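Local coordinates for ORF 37 (Human herpesvirus 8 type M, PDB 3FHD), which cleaves single- and double-stranded DNA as an endonuclease and exonuclease, processing branched viral DNA so that unit-length genomes can be packaged, at residues W172-Q177 with Q477-F481; K181-S185 with F481-A486; L242-V248 with N261-I267; V406-I410 with S421-Y425. All blocks are in the same frame, centred on the assembly; numbering follows the deposited sequence.

Interaction 1: residues W172-Q177 with Q477-F481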
loop_
_atom_site.group_PDB
_atom_site.type_symbol
_atom_site.label_atom_id
_atom_site.label_comp_id
_atom_site.label_asym_id
_atom_site.label_seq_id
_atom_site.Cartn_x
_atom_site.Cartn_y
_atom_site.Cartn_z
ATOM N N TRP A 172 -11.837 3.963 4.180
ATOM C CA TRP A 172 -13.226 3.533 3.887
ATOM C C TRP A 172 -13.727 2.587 5.014
ATOM O O TRP A 172 -14.852 2.761 5.536
ATOM C CB TRP A 172 -13.313 2.904 2.481
ATOM C CG TRP A 172 -14.543 2.107 2.261
ATOM C CD1 TRP A 172 -15.777 2.571 1.868
ATOM C CD2 TRP A 172 -14.679 0.705 2.474
ATOM N NE1 TRP A 172 -16.688 1.523 1.843
ATOM C CE2 TRP A 172 -16.026 0.369 2.193
ATOM C CE3 TRP A 172 -13.786 -0.311 2.895
ATOM C CZ2 TRP A 172 -16.495 -0.938 2.290
ATOM C CZ3 TRP A 172 -14.250 -1.616 2.973
ATOM C CH2 TRP A 172 -15.612 -1.904 2.701
ATOM N N ALA A 173 -12.876 1.631 5.421
ATOM C CA ALA A 173 -13.261 0.603 6.432
ATOM C C ALA A 173 -13.490 1.232 7.817
ATOM O O ALA A 173 -14.250 0.710 8.637
ATOM C CB ALA A 173 -12.211 -0.546 6.502
ATOM N N VAL A 174 -12.824 2.355 8.084
ATOM C CA VAL A 174 -13.007 3.028 9.373
ATOM C C VAL A 174 -14.130 4.088 9.317
ATOM O O VAL A 174 -14.991 4.154 10.205
ATOM C CB VAL A 174 -11.687 3.681 9.870
ATOM C CG1 VAL A 174 -11.984 4.591 11.091
ATOM C CG2 VAL A 174 -10.678 2.617 10.268
ATOM N N LYS A 175 -14.106 4.935 8.287
ATOM C CA LYS A 175 -14.881 6.175 8.315
ATOM C C LYS A 175 -16.118 6.120 7.443
ATOM O O LYS A 175 -16.971 7.000 7.512
ATOM C CB LYS A 175 -14.031 7.374 7.864
ATOM C CG LYS A 175 -12.963 7.863 8.873
ATOM C CD LYS A 175 -13.515 7.963 10.303
ATOM C CE LYS A 175 -12.999 9.170 11.064
ATOM N NZ LYS A 175 -12.821 8.855 12.528
ATOM N N GLN A 176 -16.196 5.126 6.568
ATOM C CA GLN A 176 -17.238 5.168 5.558
ATOM C C GLN A 176 -18.140 3.933 5.596
ATOM O O GLN A 176 -19.345 4.067 5.867
ATOM C CB GLN A 176 -16.629 5.419 4.159
ATOM C CG GLN A 176 -15.994 6.793 3.956
ATOM C CD GLN A 176 -15.392 6.961 2.552
ATOM O OE1 GLN A 176 -14.834 6.033 1.990
ATOM N NE2 GLN A 176 -15.554 8.152 1.972
ATOM N N GLN A 177 -17.570 2.750 5.317
ATOM C CA GLN A 177 -18.304 1.473 5.440
ATOM C C GLN A 177 -19.531 1.369 4.507
ATOM O O GLN A 177 -20.481 0.609 4.760
ATOM C CB GLN A 177 -18.655 1.208 6.920
ATOM C CG GLN A 177 -17.422 1.359 7.863
ATOM C CD GLN A 177 -17.684 0.953 9.311
ATOM O OE1 GLN A 177 -18.830 0.746 9.707
ATOM N NE2 GLN A 177 -16.621 0.863 10.108
ATOM N N GLN A 477 -11.717 -0.499 15.203
ATOM C CA GLN A 477 -12.957 -0.177 14.456
ATOM C C GLN A 477 -12.994 -0.916 13.117
ATOM O O GLN A 477 -14.031 -1.496 12.719
ATOM C CB GLN A 477 -13.038 1.334 14.253
ATOM C CG GLN A 477 -13.054 2.060 15.638
ATOM C CD GLN A 477 -13.308 3.545 15.552
ATOM O OE1 GLN A 477 -13.480 4.106 14.463
ATOM N NE2 GLN A 477 -13.394 4.190 16.716
ATOM N N ALA A 478 -11.863 -0.913 12.421
ATOM C CA ALA A 478 -11.771 -1.606 11.133
ATOM C C ALA A 478 -11.935 -3.120 11.304
ATOM O O ALA A 478 -12.592 -3.758 10.494
ATOM C CB ALA A 478 -10.418 -1.276 10.433
ATOM N N ALA A 479 -11.354 -3.703 12.369
ATOM C CA ALA A 479 -11.484 -5.151 12.596
ATOM C C ALA A 479 -12.925 -5.539 12.948
ATOM O O ALA A 479 -13.399 -6.603 12.533
ATOM C CB ALA A 479 -10.544 -5.629 13.675
ATOM N N ASN A 480 -13.597 -4.702 13.738
ATOM C CA ASN A 480 -15.018 -4.891 14.048
ATOM C C ASN A 480 -15.867 -4.877 12.771
ATOM O O ASN A 480 -16.735 -5.720 12.611
ATOM C CB ASN A 480 -15.508 -3.833 15.047
ATOM C CG ASN A 480 -15.305 -4.263 16.493
ATOM O OD1 ASN A 480 -14.787 -5.356 16.774
ATOM N ND2 ASN A 480 -15.741 -3.419 17.419
ATOM N N PHE A 481 -15.590 -3.933 11.864
ATOM C CA PHE A 481 -16.315 -3.840 10.599
ATOM C C PHE A 481 -16.012 -5.087 9.731
ATOM O O PHE A 481 -16.924 -5.629 9.143
ATOM C CB PHE A 481 -15.989 -2.528 9.862
ATOM C CG PHE A 481 -16.536 -2.440 8.445
ATOM C CD1 PHE A 481 -17.909 -2.493 8.191
ATOM C CD2 PHE A 481 -15.662 -2.262 7.384
ATOM C CE1 PHE A 481 -18.411 -2.407 6.854
ATOM C CE2 PHE A 481 -16.107 -2.171 6.083
ATOM C CZ PHE A 481 -17.511 -2.235 5.802
HETATM O O HOH W 1 -16.648 -0.600 12.902
#

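Interaction 2: residues K181-S185 with F481-A486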
loop_
_atom_site.group_PDB
_atom_site.type_symbol
_atom_site.label_atom_id
_atom_site.label_comp_id
_atom_site.label_asym_id
_atom_site.label_seq_id
_atom_site.Cartn_x
_atom_site.Cartn_y
_atom_site.Cartn_z
ATOM N N LYS A 181 -16.913 0.665 -1.826
ATOM C CA LYS A 181 -15.883 -0.381 -1.894
ATOM C C LYS A 181 -16.534 -1.598 -1.261
ATOM O O LYS A 181 -17.672 -1.506 -0.790
ATOM C CB LYS A 181 -14.638 0.018 -1.112
ATOM C CG LYS A 181 -13.996 1.233 -1.698
ATOM C CD LYS A 181 -12.722 1.693 -1.044
ATOM C CE LYS A 181 -12.333 2.984 -1.782
ATOM N NZ LYS A 181 -10.963 3.443 -1.432
ATOM N N LYS A 182 -15.853 -2.738 -1.329
ATOM C CA LYS A 182 -16.309 -4.028 -0.771
ATOM C C LYS A 182 -15.068 -4.668 -0.158
ATOM O O LYS A 182 -13.968 -4.454 -0.659
ATOM C CB LYS A 182 -16.827 -4.963 -1.883
ATOM C CG LYS A 182 -18.170 -4.661 -2.469
ATOM C CD LYS A 182 -18.482 -5.629 -3.614
ATOM C CE LYS A 182 -19.345 -6.794 -3.110
ATOM N NZ LYS A 182 -20.211 -7.425 -4.220
ATOM N N ILE A 183 -15.219 -5.395 0.954
ATOM C CA ILE A 183 -14.131 -6.272 1.465
ATOM C C ILE A 183 -14.183 -7.566 0.639
ATOM O O ILE A 183 -13.178 -8.002 0.131
ATOM C CB ILE A 183 -14.325 -6.602 2.955
ATOM C CG1 ILE A 183 -14.163 -5.332 3.790
ATOM C CG2 ILE A 183 -13.325 -7.693 3.437
ATOM C CD1 ILE A 183 -14.715 -5.414 5.167
ATOM N N PHE A 184 -15.390 -8.112 0.459
ATOM C CA PHE A 184 -15.590 -9.397 -0.192
ATOM C C PHE A 184 -16.306 -9.231 -1.526
ATOM O O PHE A 184 -17.288 -8.485 -1.600
ATOM C CB PHE A 184 -16.450 -10.303 0.696
ATOM C CG PHE A 184 -15.904 -10.507 2.096
ATOM C CD1 PHE A 184 -14.792 -11.315 2.305
ATOM C CD2 PHE A 184 -16.521 -9.920 3.210
ATOM C CE1 PHE A 184 -14.271 -11.502 3.580
ATOM C CE2 PHE A 184 -15.971 -10.119 4.508
ATOM C CZ PHE A 184 -14.857 -10.920 4.666
ATOM N N SER A 185 -15.843 -9.956 -2.553
ATOM C CA SER A 185 -16.552 -10.140 -3.844
ATOM C C SER A 185 -17.050 -11.587 -4.001
ATOM O O SER A 185 -16.400 -12.371 -4.662
ATOM C CB SER A 185 -15.612 -9.834 -5.010
ATOM O OG SER A 185 -15.098 -8.513 -4.900
ATOM N N PHE A 481 -15.590 -3.933 11.864
ATOM C CA PHE A 481 -16.315 -3.840 10.599
ATOM C C PHE A 481 -16.012 -5.087 9.731
ATOM O O PHE A 481 -16.924 -5.629 9.143
ATOM C CB PHE A 481 -15.989 -2.528 9.862
ATOM C CG PHE A 481 -16.536 -2.440 8.445
ATOM C CD1 PHE A 481 -17.909 -2.493 8.191
ATOM C CD2 PHE A 481 -15.662 -2.262 7.384
ATOM C CE1 PHE A 481 -18.411 -2.407 6.854
ATOM C CE2 PHE A 481 -16.107 -2.171 6.083
ATOM C CZ PHE A 481 -17.511 -2.235 5.802
ATOM N N TRP A 482 -14.752 -5.537 9.677
ATOM C CA TRP A 482 -14.423 -6.819 9.016
ATOM C C TRP A 482 -15.270 -8.005 9.561
ATOM O O TRP A 482 -15.837 -8.794 8.791
ATOM C CB TRP A 482 -12.921 -7.133 9.108
ATOM C CG TRP A 482 -12.509 -8.232 8.157
ATOM C CD1 TRP A 482 -11.978 -8.067 6.909
ATOM C CD2 TRP A 482 -12.649 -9.649 8.352
ATOM N NE1 TRP A 482 -11.742 -9.297 6.324
ATOM C CE2 TRP A 482 -12.115 -10.285 7.196
ATOM C CE3 TRP A 482 -13.129 -10.442 9.401
ATOM C CZ2 TRP A 482 -12.105 -11.669 7.038
ATOM C CZ3 TRP A 482 -13.085 -11.831 9.267
ATOM C CH2 TRP A 482 -12.577 -12.432 8.085
ATOM N N SER A 483 -15.369 -8.104 10.877
ATOM C CA SER A 483 -16.082 -9.202 11.520
ATOM C C SER A 483 -17.575 -9.159 11.225
ATOM O O SER A 483 -18.181 -10.179 10.909
ATOM C CB SER A 483 -15.837 -9.139 13.029
ATOM O OG SER A 483 -14.446 -9.274 13.214
ATOM N N ARG A 484 -18.166 -7.971 11.303
ATOM C CA ARG A 484 -19.581 -7.803 10.924
ATOM C C ARG A 484 -19.851 -8.188 9.459
ATOM O O ARG A 484 -20.835 -8.882 9.171
ATOM C CB ARG A 484 -20.050 -6.366 11.146
ATOM C CG ARG A 484 -20.217 -5.977 12.590
ATOM C CD ARG A 484 -21.041 -4.680 12.717
ATOM N NE ARG A 484 -20.519 -3.526 11.965
ATOM C CZ ARG A 484 -19.464 -2.793 12.328
ATOM N NH1 ARG A 484 -18.777 -3.088 13.433
ATOM N NH2 ARG A 484 -19.102 -1.753 11.585
ATOM N N SER A 485 -18.973 -7.725 8.564
ATOM C CA SER A 485 -19.081 -7.979 7.145
ATOM C C SER A 485 -18.890 -9.475 6.833
ATOM O O SER A 485 -19.622 -9.989 5.990
ATOM C CB SER A 485 -18.064 -7.144 6.364
ATOM O OG SER A 485 -18.248 -5.765 6.616
ATOM N N ALA A 486 -17.928 -10.145 7.502
ATOM C CA ALA A 486 -17.745 -11.608 7.390
ATOM C C ALA A 486 -18.975 -12.407 7.873
ATOM O O ALA A 486 -19.365 -13.358 7.217
ATOM C CB ALA A 486 -16.466 -12.107 8.096
#

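Interaction 3: residues L242-V248 with N261-I267. With MG (magnesium ion), chain E.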
loop_
_atom_site.group_PDB
_atom_site.type_symbol
_atom_site.label_atom_id
_atom_site.label_comp_id
_atom_site.label_asym_id
_atom_site.label_seq_id
_atom_site.Cartn_x
_atom_site.Cartn_y
_atom_site.Cartn_z
ATOM N N LEU A 242 3.738 -2.010 -0.399
ATOM C CA LEU A 242 4.421 -0.757 -0.255
ATOM C C LEU A 242 4.921 -0.267 -1.607
ATOM O O LEU A 242 5.210 -1.075 -2.480
ATOM C CB LEU A 242 5.599 -0.909 0.687
ATOM C CG LEU A 242 5.350 -1.466 2.120
ATOM C CD1 LEU A 242 6.661 -1.618 2.862
ATOM C CD2 LEU A 242 4.385 -0.582 2.929
ATOM N N ASP A 243 5.054 1.043 -1.761
ATOM C CA ASP A 243 5.593 1.567 -3.028
ATOM C C ASP A 243 7.124 1.499 -3.028
ATOM O O ASP A 243 7.715 1.043 -4.004
ATOM C CB ASP A 243 5.135 3.013 -3.266
ATOM C CG ASP A 243 3.630 3.140 -3.416
ATOM O OD1 ASP A 243 2.948 2.117 -3.600
ATOM O OD2 ASP A 243 3.123 4.265 -3.361
ATOM N N PHE A 244 7.758 1.990 -1.967
ATOM C CA PHE A 244 9.227 2.105 -1.904
ATOM C C PHE A 244 9.715 2.135 -0.464
ATOM O O PHE A 244 9.052 2.724 0.382
ATOM C CB PHE A 244 9.631 3.429 -2.580
ATOM C CG PHE A 244 11.108 3.713 -2.539
ATOM C CD1 PHE A 244 11.972 3.120 -3.446
ATOM C CD2 PHE A 244 11.637 4.568 -1.579
ATOM C CE1 PHE A 244 13.380 3.401 -3.381
ATOM C CE2 PHE A 244 13.013 4.828 -1.504
ATOM C CZ PHE A 244 13.875 4.256 -2.413
ATOM N N ALA A 245 10.891 1.544 -0.191
ATOM C CA ALA A 245 11.521 1.665 1.120
ATOM C C ALA A 245 13.027 1.752 0.984
ATOM O O ALA A 245 13.640 1.110 0.102
ATOM C CB ALA A 245 11.125 0.516 2.024
ATOM N N ALA A 246 13.616 2.558 1.850
ATOM C CA ALA A 246 15.074 2.662 1.930
ATOM C C ALA A 246 15.555 1.958 3.208
ATOM O O ALA A 246 14.846 1.947 4.222
ATOM C CB ALA A 246 15.495 4.143 1.897
ATOM N N ASN A 247 16.741 1.342 3.156
ATOM C CA ASN A 247 17.229 0.417 4.235
ATOM C C ASN A 247 16.430 -0.885 4.429
ATOM O O ASN A 247 16.125 -1.280 5.560
ATOM C CB ASN A 247 17.336 1.128 5.597
ATOM C CG ASN A 247 18.359 2.256 5.605
ATOM O OD1 ASN A 247 19.363 2.188 6.319
ATOM N ND2 ASN A 247 18.097 3.307 4.841
ATOM N N VAL A 248 16.051 -1.535 3.334
ATOM C CA VAL A 248 15.288 -2.786 3.392
ATOM C C VAL A 248 15.963 -3.723 2.419
ATOM O O VAL A 248 16.344 -3.310 1.322
ATOM C CB VAL A 248 13.781 -2.634 3.018
ATOM C CG1 VAL A 248 13.020 -3.993 3.154
ATOM C CG2 VAL A 248 13.109 -1.596 3.902
ATOM N N ASN A 261 15.162 0.881 11.489
ATOM C CA ASN A 261 15.220 2.286 11.087
ATOM C C ASN A 261 15.074 2.521 9.555
ATOM O O ASN A 261 15.663 3.454 8.985
ATOM C CB ASN A 261 16.524 2.893 11.573
ATOM C CG ASN A 261 16.603 2.971 13.103
ATOM O OD1 ASN A 261 15.710 3.525 13.754
ATOM N ND2 ASN A 261 17.666 2.412 13.677
ATOM N N CYS A 262 14.303 1.673 8.890
ATOM C CA CYS A 262 14.055 1.853 7.452
ATOM C C CYS A 262 13.187 3.105 7.234
ATOM O O CYS A 262 12.615 3.644 8.186
ATOM C CB CYS A 262 13.394 0.608 6.871
ATOM S SG CYS A 262 11.836 0.237 7.609
ATOM N N LYS A 263 13.129 3.594 5.997
ATOM C CA LYS A 263 12.298 4.744 5.663
ATOM C C LYS A 263 11.273 4.268 4.644
ATOM O O LYS A 263 11.634 3.735 3.606
ATOM C CB LYS A 263 13.124 5.890 5.094
ATOM C CG LYS A 263 14.070 6.579 6.109
ATOM C CD LYS A 263 14.796 7.766 5.466
ATOM C CE LYS A 263 15.621 8.577 6.476
ATOM N NZ LYS A 263 14.761 9.093 7.589
ATOM N N VAL A 264 10.004 4.417 4.962
ATOM C CA VAL A 264 8.954 3.869 4.076
ATOM C C VAL A 264 8.223 5.016 3.355
ATOM O O VAL A 264 7.749 5.955 4.008
ATOM C CB VAL A 264 7.984 2.907 4.858
ATOM C CG1 VAL A 264 6.856 2.405 3.948
ATOM C CG2 VAL A 264 8.788 1.733 5.485
ATOM N N TYR A 265 8.078 4.925 2.018
ATOM C CA TYR A 265 7.396 5.982 1.241
ATOM C C TYR A 265 6.158 5.495 0.458
ATOM O O TYR A 265 6.226 4.478 -0.252
ATOM C CB TYR A 265 8.350 6.654 0.224
ATOM C CG TYR A 265 9.612 7.304 0.766
ATOM C CD1 TYR A 265 9.782 8.688 0.717
ATOM C CD2 TYR A 265 10.666 6.525 1.275
ATOM C CE1 TYR A 265 10.966 9.280 1.199
ATOM C CE2 TYR A 265 11.843 7.101 1.735
ATOM C CZ TYR A 265 11.987 8.475 1.700
ATOM O OH TYR A 265 13.140 9.046 2.180
ATOM N N GLU A 266 5.032 6.179 0.652
ATOM C CA GLU A 266 3.854 6.018 -0.174
ATOM C C GLU A 266 3.910 7.103 -1.288
ATOM O O GLU A 266 3.975 8.274 -0.986
ATOM C CB GLU A 266 2.597 6.155 0.684
ATOM C CG GLU A 266 1.278 6.171 -0.075
ATOM C CD GLU A 266 1.068 4.971 -1.020
ATOM O OE1 GLU A 266 1.375 3.786 -0.686
ATOM O OE2 GLU A 266 0.527 5.222 -2.108
ATOM N N ILE A 267 3.867 6.684 -2.546
ATOM C CA ILE A 267 4.066 7.604 -3.681
ATOM C C ILE A 267 2.710 8.031 -4.261
ATOM O O ILE A 267 1.853 7.190 -4.456
ATOM C CB ILE A 267 4.972 6.943 -4.757
ATOM C CG1 ILE A 267 6.409 6.853 -4.249
ATOM C CG2 ILE A 267 4.898 7.699 -6.137
ATOM C CD1 ILE A 267 7.239 5.821 -4.940
HETATM MG MG MG E . 1.078 4.942 -4.405
HETATM O O HOH W 2 4.226 2.625 0.550
HETATM O O HOH W 3 -0.337 2.695 -3.420
#

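Interaction 4: residues V406-I410 with S421-Y425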
loop_
_atom_site.group_PDB
_atom_site.type_symbol
_atom_site.label_atom_id
_atom_site.label_comp_id
_atom_site.label_asym_id
_atom_site.label_seq_id
_atom_site.Cartn_x
_atom_site.Cartn_y
_atom_site.Cartn_z
ATOM N N VAL A 406 4.170 -3.077 8.583
ATOM C CA VAL A 406 5.654 -3.042 8.680
ATOM C C VAL A 406 6.163 -3.363 10.097
ATOM O O VAL A 406 7.126 -4.120 10.298
ATOM C CB VAL A 406 6.231 -1.675 8.198
ATOM C CG1 VAL A 406 7.711 -1.586 8.544
ATOM C CG2 VAL A 406 6.095 -1.533 6.704
ATOM N N GLU A 407 5.554 -2.730 11.104
ATOM C CA GLU A 407 5.970 -2.936 12.493
ATOM C C GLU A 407 5.655 -4.322 13.062
ATOM O O GLU A 407 6.431 -4.857 13.863
ATOM C CB GLU A 407 5.449 -1.799 13.372
ATOM C CG GLU A 407 6.230 -0.502 13.090
ATOM C CD GLU A 407 5.482 0.770 13.454
ATOM O OE1 GLU A 407 4.516 0.686 14.270
ATOM O OE2 GLU A 407 5.863 1.851 12.914
ATOM N N GLU A 408 4.549 -4.898 12.609
ATOM C CA GLU A 408 4.198 -6.310 12.878
ATOM C C GLU A 408 5.276 -7.273 12.349
ATOM O O GLU A 408 5.735 -8.136 13.096
ATOM C CB GLU A 408 2.811 -6.620 12.269
ATOM C CG GLU A 408 2.223 -8.056 12.543
ATOM C CD GLU A 408 0.851 -8.233 11.843
ATOM O OE1 GLU A 408 0.309 -7.224 11.377
ATOM O OE2 GLU A 408 0.295 -9.360 11.746
ATOM N N TYR A 409 5.698 -7.106 11.093
ATOM C CA TYR A 409 6.736 -7.960 10.490
ATOM C C TYR A 409 8.096 -7.781 11.214
ATOM O O TYR A 409 8.766 -8.755 11.541
ATOM C CB TYR A 409 6.895 -7.626 9.001
ATOM C CG TYR A 409 5.892 -8.287 8.053
ATOM C CD1 TYR A 409 6.346 -9.107 7.001
ATOM C CD2 TYR A 409 4.521 -8.136 8.213
ATOM C CE1 TYR A 409 5.434 -9.710 6.096
ATOM C CE2 TYR A 409 3.589 -8.770 7.325
ATOM C CZ TYR A 409 4.059 -9.561 6.270
ATOM O OH TYR A 409 3.180 -10.153 5.356
ATOM N N ILE A 410 8.491 -6.539 11.482
ATOM C CA ILE A 410 9.696 -6.272 12.292
ATOM C C ILE A 410 9.628 -6.970 13.670
ATOM O O ILE A 410 10.648 -7.406 14.188
ATOM C CB ILE A 410 9.906 -4.739 12.490
ATOM C CG1 ILE A 410 10.343 -4.112 11.189
ATOM C CG2 ILE A 410 10.976 -4.446 13.623
ATOM C CD1 ILE A 410 10.259 -2.588 11.180
ATOM N N SER A 421 12.403 3.219 15.565
ATOM C CA SER A 421 11.285 2.740 14.786
ATOM C C SER A 421 11.394 3.319 13.380
ATOM O O SER A 421 12.106 4.289 13.147
ATOM C CB SER A 421 9.920 3.038 15.441
ATOM O OG SER A 421 9.722 4.428 15.709
ATOM N N PRO A 422 10.750 2.664 12.419
ATOM C CA PRO A 422 10.815 3.200 11.056
ATOM C C PRO A 422 10.166 4.589 10.949
ATOM O O PRO A 422 9.414 4.993 11.842
ATOM C CB PRO A 422 10.048 2.164 10.243
ATOM C CG PRO A 422 10.140 0.891 11.091
ATOM C CD PRO A 422 10.003 1.404 12.492
ATOM N N LYS A 423 10.527 5.328 9.898
ATOM C CA LYS A 423 9.900 6.605 9.567
ATOM C C LYS A 423 9.118 6.494 8.249
ATOM O O LYS A 423 9.539 5.765 7.346
ATOM C CB LYS A 423 10.959 7.721 9.489
ATOM C CG LYS A 423 11.786 7.874 10.741
ATOM C CD LYS A 423 11.044 8.620 11.843
ATOM C CE LYS A 423 11.908 8.788 13.101
ATOM N NZ LYS A 423 12.193 7.484 13.842
ATOM N N TYR A 424 7.991 7.207 8.178
ATOM C CA TYR A 424 7.000 7.128 7.067
ATOM C C TYR A 424 6.849 8.469 6.377
ATOM O O TYR A 424 6.954 9.536 7.018
ATOM C CB TYR A 424 5.636 6.616 7.569
ATOM C CG TYR A 424 5.800 5.298 8.270
ATOM C CD1 TYR A 424 5.873 4.094 7.537
ATOM C CD2 TYR A 424 5.991 5.264 9.667
ATOM C CE1 TYR A 424 6.103 2.885 8.209
ATOM C CE2 TYR A 424 6.207 4.056 10.338
ATOM C CZ TYR A 424 6.277 2.885 9.611
ATOM O OH TYR A 424 6.485 1.705 10.306
ATOM N N TYR A 425 6.621 8.417 5.070
ATOM C CA TYR A 425 6.524 9.626 4.237
ATOM C C TYR A 425 5.519 9.436 3.119
ATOM O O TYR A 425 5.284 8.308 2.643
ATOM C CB TYR A 425 7.873 9.945 3.582
ATOM C CG TYR A 425 9.044 10.040 4.551
ATOM C CD1 TYR A 425 9.380 11.248 5.171
ATOM C CD2 TYR A 425 9.793 8.913 4.846
ATOM C CE1 TYR A 425 10.469 11.320 6.075
ATOM C CE2 TYR A 425 10.857 8.957 5.721
ATOM C CZ TYR A 425 11.199 10.156 6.338
ATOM O OH TYR A 425 12.266 10.145 7.208
#

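Interaction 1: residues W172-Q177 with Q477-F481
Phe481 is gripped by Trp172 and the Gln177 amide. The first contact is an offset edge-to-face pair. The edge of Phe481 is turned to the face of the Trp172 six-membered ring, with the planes at 74° and CE2 of Phe481 3.4 Å from CH2 of Trp172. The Gln177 side chain lies over one face of the Phe481 ring, its amide only 9° from the ring plane. CG of Gln177 sits over the ring centre, a CH-pi contact of 3.8 Å to the centroid. With CG of Phe481 anti to the backbone N (chi1 171°), the ring reaches across from helix 468-489 to both partners.

Apolar packing continues along the helices. Val174 CG2 meets Ala478 CB at 3.9 Å, and Ala173 CB lies 4.0 Å from CD2 of Phe481. The backbones come close here, with CA of Val174 5.1 Å from CA of Ala478.

The polar part is carried by the Gln177 amide. NE2 donates to the backbone O of Ala173 at 2.8 Å. It also donates to a water, which in turn donates to the O of Gln477, 2.8 Å away. The Trp172 NE1 is bonded to Asn178 O.

The amide of Gln177 is thus held flat against the ring by a bond to Ala173 of the helix just before it and, through a water, to Gln477 of the facing helix. The join combines an aromatic and apolar interior with a water-bridged polar edge.

Interaction 2: residues K181-S185 with F481-A486
The loop 181-185 runs beside helix 468-489 without close backbone contact: CA of Ile183 is 7.6 Å from CA of Trp482. Side chains bridge the gap. The two branches of Ile183 divide the work. CD1 reaches CE2 of Phe481 at 3.6 Å and also packs against Ser485 OG. CG2, anti to the backbone N, lies 3.7 Å from NE1 of Trp482.

Phe184 and Trp482 cross at about a right angle. They form an offset edge-to-face pair in which the edge of Phe184 is turned to the face of the five-membered ring of Trp482, planes at 61°. CZ of Phe184 is 3.7 Å from CZ2 of Trp482, and it touches CB of Ala486 at 4.0 Å. Ile183 CG2 also lies over the face of the Phe184 ring, so the two adjacent loop residues pack as one unit.

Ser485 OG donates to O of Phe481 at 2.9 Å, from above the carbonyl plane. The Ser485 N also bonds this oxygen, so it takes two donors. Trp482 NE1 bonds Gly163 O.

Phe490 adds a further edge-to-face partner to Phe184. The arrangement is a small aromatic and aliphatic core that joins a loop to the long helix 468-489.

Interaction 3: residues L242-V248 with N261-I267
Phe244 and Tyr265 lie side by side on one face of the sheet, pointing the same way. Tyr265 CD2 is at the edge of the Phe244 ring, near its plane, 3.6 Å from Phe244 CD2. The pair is offset edge-to-face, the Phe244 edge toward the Tyr265 face, with planes at 62°. Tyr265 also stacks on Tyr425, and its hydroxyl bonds His218.

The strands are antiparallel. Tyr265 N donates to Phe244 O at 2.9 Å, and Ala246 and Lys263 exchange two bonds. Val264, on the opposite face from Tyr265, meets Leu242 of the preceding loop, CG1 to CD2 4.0 Å.

The carboxylates of Asp243 and Glu266 cross with planes 59° apart. Asp243 OD2 binds the magnesium ion at 2.4 Å. It also takes the N-H of Ile267 at 2.7 Å on its anti lone pair, which fixes the carboxylate. Glu266 OE2 and Ile267 O, both 2.4 Å from the metal, complete the protein ligands here. Glu266, bent at chi2 (54°), turns back to reach it, and Lys268 bonds the same OE2.

Asp243, with Glu266 and Lys268 spaced as E-X-K on strand 262-269, matches the PD-(D/E)XK nuclease motif, here with its magnesium ion bound.

Interaction 4: residues V406-I410 with S421-Y425
Interaction 4 is a helix-on-sheet contact, where Val406, Glu407 and Ile410 of helix 394-412 pack against Tyr424 at the start of strand 423-432 and Pro422 just before it. It combines one hydrogen bond with a small apolar cluster. The closest CA atoms, those of Glu407 and Pro422, are 7.9 Å apart, so side chains alone close the gap.

The bond joins Tyr424 and Glu407. Tyr424 OH donates to OE2 of Glu407 at 2.7 Å. It comes from above the carboxylate plane, 37° out of it. OE2 itself lies at the edge of the Tyr424 ring, near the ring plane. Carboxylate and ring planes are 57° apart. The glutamate chain is extended beyond CG, and this carries the acid out to the phenol. The other oxygen, OE1, forms a salt bridge with Lys471. The carboxylate is therefore held at both oxygens, and the lysine would be expected to favour its ionised form.

The apolar part centres on Pro422. Ile410 CD1 meets CG of Pro422 tip to tip at 3.5 Å, a tight pair. Val406 CG1 lies 4.3 Å from the same CG and 3.9 Å from the OH of Tyr424. The Val406 side chain runs past Tyr424 in the opposite direction, and the hydroxyl touches both Val406 and Glu407.

Around this contact, Tyr424 also packs on Val399 and Ser403 of the same helix. Val406 reaches Leu242. Pro422 touches Cys262 and Tyr424 touches Val264, both on the adjacent strand 262-269, while the Tyr424 backbone bonds Val464 of strand 455-464.

The four contacts form two pairs. Interactions 1 and 2 have centres about 9 Å apart, share Phe481 and both use helix 468-489. Their segments alternate along the chain. Segments 172-177 and 181-185 meet successive turns of that helix. Interactions 3 and 4 also have centres about 9 Å apart and follow in series. They meet in the mixed sheet, where strands 262-269 and 423-432 are neighbours, joined by backbone bonds such as Val264 with Lys423. Both lie, in sequence, between the segments of interactions 1 and 2. The pairs are about 22 to 29 Å apart between centres. The magnesium site belongs to interaction 3; interactions 1 and 2 tie distant parts of the chain together away from it.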